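Local coordinates for protein putative lipase/esterase (Lactobacillus plantarum WCFS1, PDB 3BXP) that probably hydrolyses carboxylic esters as a serine hydrolase of the alpha/beta-hydrolase fold, at residues I18-L23 with I94-T99; Q88-T93 with G120-T125. All blocks are in the same frame, centred on the assembly; numbering follows the deposited sequence.

Contact 1 of 2, residues I18-L23 with I94-T99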
ATOM      1  N   ILE B  18      29.401  11.988   4.423  1.00 22.44           N
ATOM      2  CA  ILE B  18      28.085  12.570   4.308  1.00 20.44           C
ATOM      3  C   ILE B  18      28.191  13.812   3.428  1.00 17.66           C
ATOM      4  O   ILE B  18      29.255  14.449   3.343  1.00 20.21           O
ATOM      5  CB  ILE B  18      27.538  12.975   5.681  1.00 20.37           C
ATOM      6  CG1 ILE B  18      28.316  14.193   6.213  1.00 19.12           C
ATOM      7  CG2 ILE B  18      27.505  11.760   6.634  1.00 23.49           C
ATOM      8  CD1 ILE B  18      27.665  14.832   7.483  1.00 26.05           C
ATOM      9  N   THR B  19      27.097  14.163   2.781  1.00 18.68           N
ATOM     10  CA  THR B  19      26.938  15.490   2.156  1.00 19.65           C
ATOM     11  C   THR B  19      25.678  16.106   2.733  1.00 22.21           C
ATOM     12  O   THR B  19      24.585  15.517   2.664  1.00 19.06           O
ATOM     13  CB  THR B  19      26.819  15.384   0.631  1.00 20.87           C
ATOM     14  OG1 THR B  19      28.021  14.810   0.114  1.00 20.87           O
ATOM     15  CG2 THR B  19      26.608  16.760  -0.038  1.00 18.97           C
ATOM     16  N   ALA B  20      25.819  17.320   3.251  1.00 21.77           N
ATOM     17  CA  ALA B  20      24.668  18.097   3.711  1.00 21.43           C
ATOM     18  C   ALA B  20      24.276  19.151   2.701  1.00 19.85           C
ATOM     19  O   ALA B  20      25.100  19.822   2.097  1.00 23.51           O
ATOM     20  CB  ALA B  20      24.934  18.764   5.053  1.00 20.69           C
ATOM     21  N   TYR B  21      22.987  19.216   2.501  1.00 18.63           N
ATOM     22  CA  TYR B  21      22.402  20.241   1.637  1.00 19.68           C
ATOM     23  C   TYR B  21      21.497  21.107   2.499  1.00 19.08           C
ATOM     24  O   TYR B  21      20.383  20.709   2.859  1.00 20.82           O
ATOM     25  CB  TYR B  21      21.599  19.577   0.546  1.00 20.39           C
ATOM     26  CG  TYR B  21      22.385  18.624  -0.308  1.00 21.78           C
ATOM     27  CD1 TYR B  21      23.116  19.078  -1.401  1.00 28.86           C
ATOM     28  CD2 TYR B  21      22.404  17.281  -0.016  1.00 21.71           C
ATOM     29  CE1 TYR B  21      23.818  18.188  -2.191  1.00 25.75           C
ATOM     30  CE2 TYR B  21      23.112  16.379  -0.822  1.00 28.47           C
ATOM     31  CZ  TYR B  21      23.802  16.859  -1.905  1.00 30.06           C
ATOM     32  OH  TYR B  21      24.486  15.963  -2.685  1.00 35.99           O
ATOM     33  N   TRP B  22      22.036  22.276   2.845  1.00 20.02           N
ATOM     34  CA  TRP B  22      21.390  23.198   3.752  1.00 20.53           C
ATOM     35  C   TRP B  22      20.556  24.166   2.978  1.00 21.91           C
ATOM     36  O   TRP B  22      21.065  24.959   2.196  1.00 20.54           O
ATOM     37  CB  TRP B  22      22.427  23.939   4.612  1.00 21.50           C
ATOM     38  CG  TRP B  22      23.342  23.125   5.380  1.00 18.32           C
ATOM     39  CD1 TRP B  22      24.724  23.093   5.265  1.00 22.22           C
ATOM     40  CD2 TRP B  22      23.022  22.195   6.449  1.00 22.41           C
ATOM     41  NE1 TRP B  22      25.251  22.221   6.177  1.00 22.25           N
ATOM     42  CE2 TRP B  22      24.243  21.636   6.898  1.00 20.96           C
ATOM     43  CE3 TRP B  22      21.832  21.776   7.048  1.00 21.74           C
ATOM     44  CZ2 TRP B  22      24.301  20.703   7.939  1.00 20.00           C
ATOM     45  CZ3 TRP B  22      21.889  20.821   8.055  1.00 18.49           C
ATOM     46  CH2 TRP B  22      23.119  20.323   8.517  1.00 18.62           C
ATOM     47  N   LEU B  23      19.256  24.089   3.184  1.00 20.26           N
ATOM     48  CA  LEU B  23      18.347  25.071   2.556  1.00 20.32           C
ATOM     49  C   LEU B  23      18.567  26.467   3.121  1.00 22.13           C
ATOM     50  O   LEU B  23      18.611  26.646   4.329  1.00 19.71           O
ATOM     51  CB  LEU B  23      16.892  24.611   2.748  1.00 21.75           C
ATOM     52  CG  LEU B  23      15.790  25.293   1.948  1.00 27.53           C
ATOM     53  CD1 LEU B  23      16.066  25.202   0.473  1.00 27.45           C
ATOM     54  CD2 LEU B  23      14.450  24.630   2.316  1.00 26.57           C
ATOM     55  N   ILE B  94      22.781  11.791  12.984  1.00 18.62           N
ATOM     56  CA  ILE B  94      21.712  12.479  13.682  1.00 19.58           C
ATOM     57  C   ILE B  94      22.324  13.423  14.749  1.00 19.85           C
ATOM     58  O   ILE B  94      21.963  14.614  14.848  1.00 19.94           O
ATOM     59  CB  ILE B  94      20.715  11.501  14.335  1.00 16.09           C
ATOM     60  CG1 ILE B  94      19.892  10.746  13.248  1.00 20.02           C
ATOM     61  CG2 ILE B  94      19.802  12.262  15.273  1.00 22.34           C
ATOM     62  CD1 ILE B  94      19.147   9.481  13.774  1.00 21.42           C
ATOM     63  N   ASP B  95      23.266  12.913  15.523  1.00 17.81           N
ATOM     64  CA  ASP B  95      23.967  13.762  16.502  1.00 18.37           C
ATOM     65  C   ASP B  95      24.641  14.959  15.841  1.00 20.13           C
ATOM     66  O   ASP B  95      24.455  16.118  16.212  1.00 20.66           O
ATOM     67  CB  ASP B  95      24.992  12.903  17.221  1.00 17.14           C
ATOM     68  CG  ASP B  95      25.672  13.612  18.367  1.00 24.15           C
ATOM     69  OD1 ASP B  95      26.398  14.544  18.079  1.00 22.12           O
ATOM     70  OD2 ASP B  95      25.544  13.202  19.527  1.00 20.51           O
ATOM     71  N   TRP B  96      25.369  14.692  14.765  1.00 21.58           N
ATOM     72  CA  TRP B  96      26.027  15.795  14.057  1.00 18.33           C
ATOM     73  C   TRP B  96      25.024  16.875  13.600  1.00 16.22           C
ATOM     74  O   TRP B  96      25.225  18.082  13.784  1.00 19.45           O
ATOM     75  CB  TRP B  96      26.860  15.256  12.892  1.00 20.76           C
ATOM     76  CG  TRP B  96      27.587  16.333  12.171  1.00 19.98           C
ATOM     77  CD1 TRP B  96      28.768  16.949  12.548  1.00 21.99           C
ATOM     78  CD2 TRP B  96      27.195  16.943  10.927  1.00 20.77           C
ATOM     79  NE1 TRP B  96      29.114  17.895  11.599  1.00 22.62           N
ATOM     80  CE2 TRP B  96      28.166  17.910  10.610  1.00 24.66           C
ATOM     81  CE3 TRP B  96      26.113  16.747  10.043  1.00 21.10           C
ATOM     82  CZ2 TRP B  96      28.089  18.689   9.439  1.00 22.73           C
ATOM     83  CZ3 TRP B  96      26.039  17.535   8.894  1.00 21.19           C
ATOM     84  CH2 TRP B  96      27.026  18.486   8.611  1.00 24.84           C
ATOM     85  N   ILE B  97      23.889  16.437  13.070  1.00 19.93           N
ATOM     86  CA  ILE B  97      22.847  17.368  12.629  1.00 17.30           C
ATOM     87  C   ILE B  97      22.426  18.243  13.804  1.00 18.58           C
ATOM     88  O   ILE B  97      22.248  19.439  13.624  1.00 18.65           O
ATOM     89  CB  ILE B  97      21.646  16.614  12.011  1.00 16.79           C
ATOM     90  CG1 ILE B  97      22.031  16.088  10.600  1.00 21.96           C
ATOM     91  CG2 ILE B  97      20.397  17.493  11.977  1.00 18.31           C
ATOM     92  CD1 ILE B  97      21.170  14.990  10.052  1.00 22.22           C
ATOM     93  N   THR B  98      22.251  17.654  14.986  1.00 17.84           N
ATOM     94  CA  THR B  98      21.847  18.451  16.138  1.00 18.31           C
ATOM     95  C   THR B  98      22.881  19.530  16.452  1.00 18.49           C
ATOM     96  O   THR B  98      22.536  20.633  16.844  1.00 18.74           O
ATOM     97  CB  THR B  98      21.507  17.637  17.431  1.00 20.66           C
ATOM     98  OG1 THR B  98      22.664  17.010  17.995  1.00 20.48           O
ATOM     99  CG2 THR B  98      20.436  16.620  17.165  1.00 19.04           C
ATOM    100  N   THR B  99      24.158  19.223  16.266  1.00 19.45           N
ATOM    101  CA  THR B  99      25.179  20.153  16.593  1.00 19.29           C
ATOM    102  C   THR B  99      25.122  21.302  15.579  1.00 18.05           C
ATOM    103  O   THR B  99      25.656  22.364  15.862  1.00 20.98           O
ATOM    104  CB  THR B  99      26.624  19.540  16.639  1.00 19.32           C
ATOM    105  OG1 THR B  99      27.047  19.203  15.326  1.00 19.91           O
ATOM    106  CG2 THR B  99      26.704  18.301  17.571  1.00 19.15           C
TER
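Helix 85-99 packs on one face of the central mixed sheet, and Trp96 meets Ile18, Ala20 and Trp22 of strand 16-23. Ile18 and Ala20 point at the helix; Trp22 leaves the strand to the side and brings its six-membered ring round to Trp96. Ile18 CD1 lies over one face of the Trp96 six-membered ring, 3.7 Å from its centroid, a CH-pi contact. Ala20 CB comes to the ring edge, near its plane, 4.1 Å from Trp96 CH2. CB of Trp96 points to the strand, and CG anti to the backbone N (chi1 -178°) carries the indole on toward it. In this alpha/beta-hydrolase sheet strand 16-23 is second from one edge, between 2-9 and 67-72. Trp96 CH2 comes to the edge of the Trp22 ring, near its plane, 3.6 Å from Trp22 CZ2, and the two six-membered rings are inclined at 37°. Ala20 CB sits over one face of the Trp22 ring, 3.3 Å above its plane but toward the rim. Trp22 NE1 turns to Glu5 for its hydrogen bond, and His104 stacks on the Trp22 ring. An alanine in place of Trp96 would probably leave Ile18 CD1 without its aromatic face and open a gap beside Trp22.

Contact 2 of 2, residues Q88-T93 with G120-T125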
ATOM      1  N   GLN B  88      25.444   2.859  14.175  1.00 23.37           N
ATOM      2  CA  GLN B  88      26.248   3.841  14.943  1.00 21.41           C
ATOM      3  C   GLN B  88      26.484   5.100  14.106  1.00 21.25           C
ATOM      4  O   GLN B  88      26.324   6.223  14.585  1.00 20.38           O
ATOM      5  CB  GLN B  88      27.545   3.182  15.449  1.00 20.99           C
ATOM      6  CG  GLN B  88      27.241   2.063  16.444  1.00 20.08           C
ATOM      7  CD  GLN B  88      28.347   1.043  16.732  1.00 22.78           C
ATOM      8  OE1 GLN B  88      29.310   0.877  16.001  1.00 27.42           O
ATOM      9  NE2 GLN B  88      28.141   0.290  17.797  1.00 36.40           N
ATOM     10  N   GLN B  89      26.776   4.908  12.817  1.00 20.42           N
ATOM     11  CA  GLN B  89      26.993   6.039  11.890  1.00 17.68           C
ATOM     12  C   GLN B  89      25.732   6.863  11.660  1.00 20.42           C
ATOM     13  O   GLN B  89      25.785   8.074  11.573  1.00 19.68           O
ATOM     14  CB  GLN B  89      27.504   5.521  10.554  1.00 21.09           C
ATOM     15  CG  GLN B  89      28.864   4.859  10.606  1.00 21.85           C
ATOM     16  CD  GLN B  89      29.244   4.104   9.325  1.00 20.71           C
ATOM     17  OE1 GLN B  89      28.392   3.634   8.535  1.00 19.58           O
ATOM     18  NE2 GLN B  89      30.563   3.965   9.124  1.00 19.19           N
ATOM     19  N   LEU B  90      24.602   6.188  11.574  1.00 23.13           N
ATOM     20  CA  LEU B  90      23.333   6.877  11.398  1.00 18.90           C
ATOM     21  C   LEU B  90      23.052   7.654  12.713  1.00 20.18           C
ATOM     22  O   LEU B  90      22.670   8.807  12.684  1.00 19.95           O
ATOM     23  CB  LEU B  90      22.234   5.894  11.072  1.00 19.87           C
ATOM     24  CG  LEU B  90      20.803   6.402  10.892  1.00 16.27           C
ATOM     25  CD1 LEU B  90      20.719   7.731  10.088  1.00 22.63           C
ATOM     26  CD2 LEU B  90      19.933   5.306  10.255  1.00 19.11           C
ATOM     27  N   GLY B  91      23.280   7.013  13.852  1.00 19.51           N
ATOM     28  CA  GLY B  91      23.197   7.725  15.121  1.00 20.65           C
ATOM     29  C   GLY B  91      24.138   8.931  15.235  1.00 21.20           C
ATOM     30  O   GLY B  91      23.754   9.994  15.777  1.00 18.86           O
ATOM     31  N   ALA B  92      25.389   8.736  14.808  1.00 20.92           N
ATOM     32  CA  ALA B  92      26.389   9.796  14.801  1.00 21.68           C
ATOM     33  C   ALA B  92      25.982  10.951  13.858  1.00 17.82           C
ATOM     34  O   ALA B  92      26.298  12.106  14.115  1.00 19.69           O
ATOM     35  CB  ALA B  92      27.771   9.247  14.444  1.00 21.26           C
ATOM     36  N   THR B  93      25.274  10.623  12.780  1.00 21.81           N
ATOM     37  CA  THR B  93      24.858  11.628  11.776  1.00 21.80           C
ATOM     38  C   THR B  93      23.706  12.472  12.343  1.00 19.86           C
ATOM     39  O   THR B  93      23.626  13.721  12.142  1.00 19.73           O
ATOM     40  CB  THR B  93      24.464  10.946  10.430  1.00 22.83           C
ATOM     41  OG1 THR B  93      25.548  10.150   9.942  1.00 19.97           O
ATOM     42  CG2 THR B  93      24.074  11.978   9.374  1.00 21.15           C
ATOM     43  N   GLY B 120      17.327   1.119   3.021  1.00 20.29           N
ATOM     44  CA  GLY B 120      16.045   0.857   3.646  1.00 19.98           C
ATOM     45  C   GLY B 120      16.265  -0.129   4.787  1.00 18.60           C
ATOM     46  O   GLY B 120      15.594  -0.029   5.815  1.00 22.84           O
ATOM     47  N   HIS B 121      17.212  -1.053   4.622  1.00 19.29           N
ATOM     48  CA  HIS B 121      17.492  -2.004   5.719  1.00 20.19           C
ATOM     49  C   HIS B 121      18.083  -1.255   6.887  1.00 19.96           C
ATOM     50  O   HIS B 121      17.669  -1.412   8.021  1.00 18.95           O
ATOM     51  CB  HIS B 121      18.387  -3.104   5.294  1.00 18.83           C
ATOM     52  CG  HIS B 121      18.452  -4.220   6.272  1.00 19.28           C
ATOM     53  ND1 HIS B 121      19.429  -4.307   7.254  1.00 21.96           N
ATOM     54  CD2 HIS B 121      17.627  -5.269   6.474  1.00 24.23           C
ATOM     55  CE1 HIS B 121      19.238  -5.412   7.954  1.00 24.72           C
ATOM     56  NE2 HIS B 121      18.151  -6.014   7.500  1.00 21.13           N
ATOM     57  N   VAL B 122      19.036  -0.399   6.608  1.00 21.18           N
ATOM     58  CA  VAL B 122      19.658   0.398   7.678  1.00 19.00           C
ATOM     59  C   VAL B 122      18.621   1.224   8.468  1.00 20.39           C
ATOM     60  O   VAL B 122      18.578   1.179   9.721  1.00 21.34           O
ATOM     61  CB  VAL B 122      20.812   1.331   7.118  1.00 18.72           C
ATOM     62  CG1 VAL B 122      21.321   2.267   8.223  1.00 21.16           C
ATOM     63  CG2 VAL B 122      21.961   0.520   6.500  1.00 22.57           C
ATOM     64  N   VAL B 123      17.804   1.994   7.733  1.00 22.25           N
ATOM     65  CA  VAL B 123      16.733   2.822   8.330  1.00 19.59           C
ATOM     66  C   VAL B 123      15.695   2.007   9.127  1.00 19.96           C
ATOM     67  O   VAL B 123      15.295   2.359  10.251  1.00 19.32           O
ATOM     68  CB  VAL B 123      16.090   3.752   7.248  1.00 17.97           C
ATOM     69  CG1 VAL B 123      14.889   4.508   7.817  1.00 20.06           C
ATOM     70  CG2 VAL B 123      17.152   4.727   6.731  1.00 17.64           C
ATOM     71  N   ALA B 124      15.213   0.924   8.527  1.00 18.00           N
ATOM     72  CA  ALA B 124      14.182   0.099   9.155  1.00 21.98           C
ATOM     73  C   ALA B 124      14.745  -0.529  10.411  1.00 23.27           C
ATOM     74  O   ALA B 124      14.119  -0.569  11.482  1.00 23.00           O
ATOM     75  CB  ALA B 124      13.652  -0.959   8.144  1.00 20.23           C
ATOM     76  N   THR B 125      15.987  -0.963  10.327  1.00 20.68           N
ATOM     77  CA  THR B 125      16.625  -1.565  11.507  1.00 20.38           C
ATOM     78  C   THR B 125      16.816  -0.484  12.600  1.00 18.60           C
ATOM     79  O   THR B 125      16.586  -0.739  13.795  1.00 21.48           O
ATOM     80  CB  THR B 125      17.962  -2.190  11.114  1.00 21.75           C
ATOM     81  OG1 THR B 125      17.717  -3.233  10.139  1.00 21.82           O
ATOM     82  CG2 THR B 125      18.710  -2.804  12.343  1.00 20.70           C
TER
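No flat group lies between Leu90 and Val122, the aliphatic pair that joins helices 85-99 and 118-129. The imidazole of His121, in the same helix as Val122 but away from the contact, carries Thr125 OG1 on one face, 3.4 Å above the plane and toward the rim. Its rotation is fixed by two hydrogen bonds, ND1 with Tyr83 OH and NE2 with Trp181 O. In this alpha/beta-hydrolase fold helix 118-129 follows strand 110-116 and a GxSxG sequence, consistent with a nucleophile elbow. Leu90 CD2 touches Val122 CG1 at 3.9 Å. The two side chains run in opposite senses and pass alongside one another, meeting at these methyls. Each reaches across from a carbon set anti to its own backbone N: CG in Leu90 (chi1 178°) and CG1 in Val122 (chi1 173°). The same Leu90 CD2 comes within 4.5 Å of Val123 CA, so one methyl meets two successive residues of the neighbouring helix. Leu90 also packs on Leu71 of strand 67-72, and Val123 on Ile151 and Leu153 of strand 150-154, so both helices rest on the sheet. Within each helix a threonine folds its hydroxyl back onto the preceding turn. Thr93 OG1 donates to Gln89 O at 2.7 Å. Thr125 OG1 donates to His121 O at 2.8 Å, from above the carbonyl plane and from the face opposite to Thr125 N.

Both contacts are buried, and both use helix 85-99. Contact 1 uses its C-terminal turns and joins them to a strand near one edge of the sheet. Contact 2 uses the turns before them and joins them to helix 118-129, nearer the centre of the chain. The centres are about 14 Å apart. They touch where Ile18 CG2 approaches Thr93 OG1 at 4.2 Å. Neither has a hydrogen bond across it. Contact 1 centres on two tryptophans with aliphatic groups against them and buries 190 Å². Contact 2 is aliphatic and smaller, at 92 Å². Across these segments contact 1 is led by the Trp96 indole, contact 2 by the branched end of Leu90.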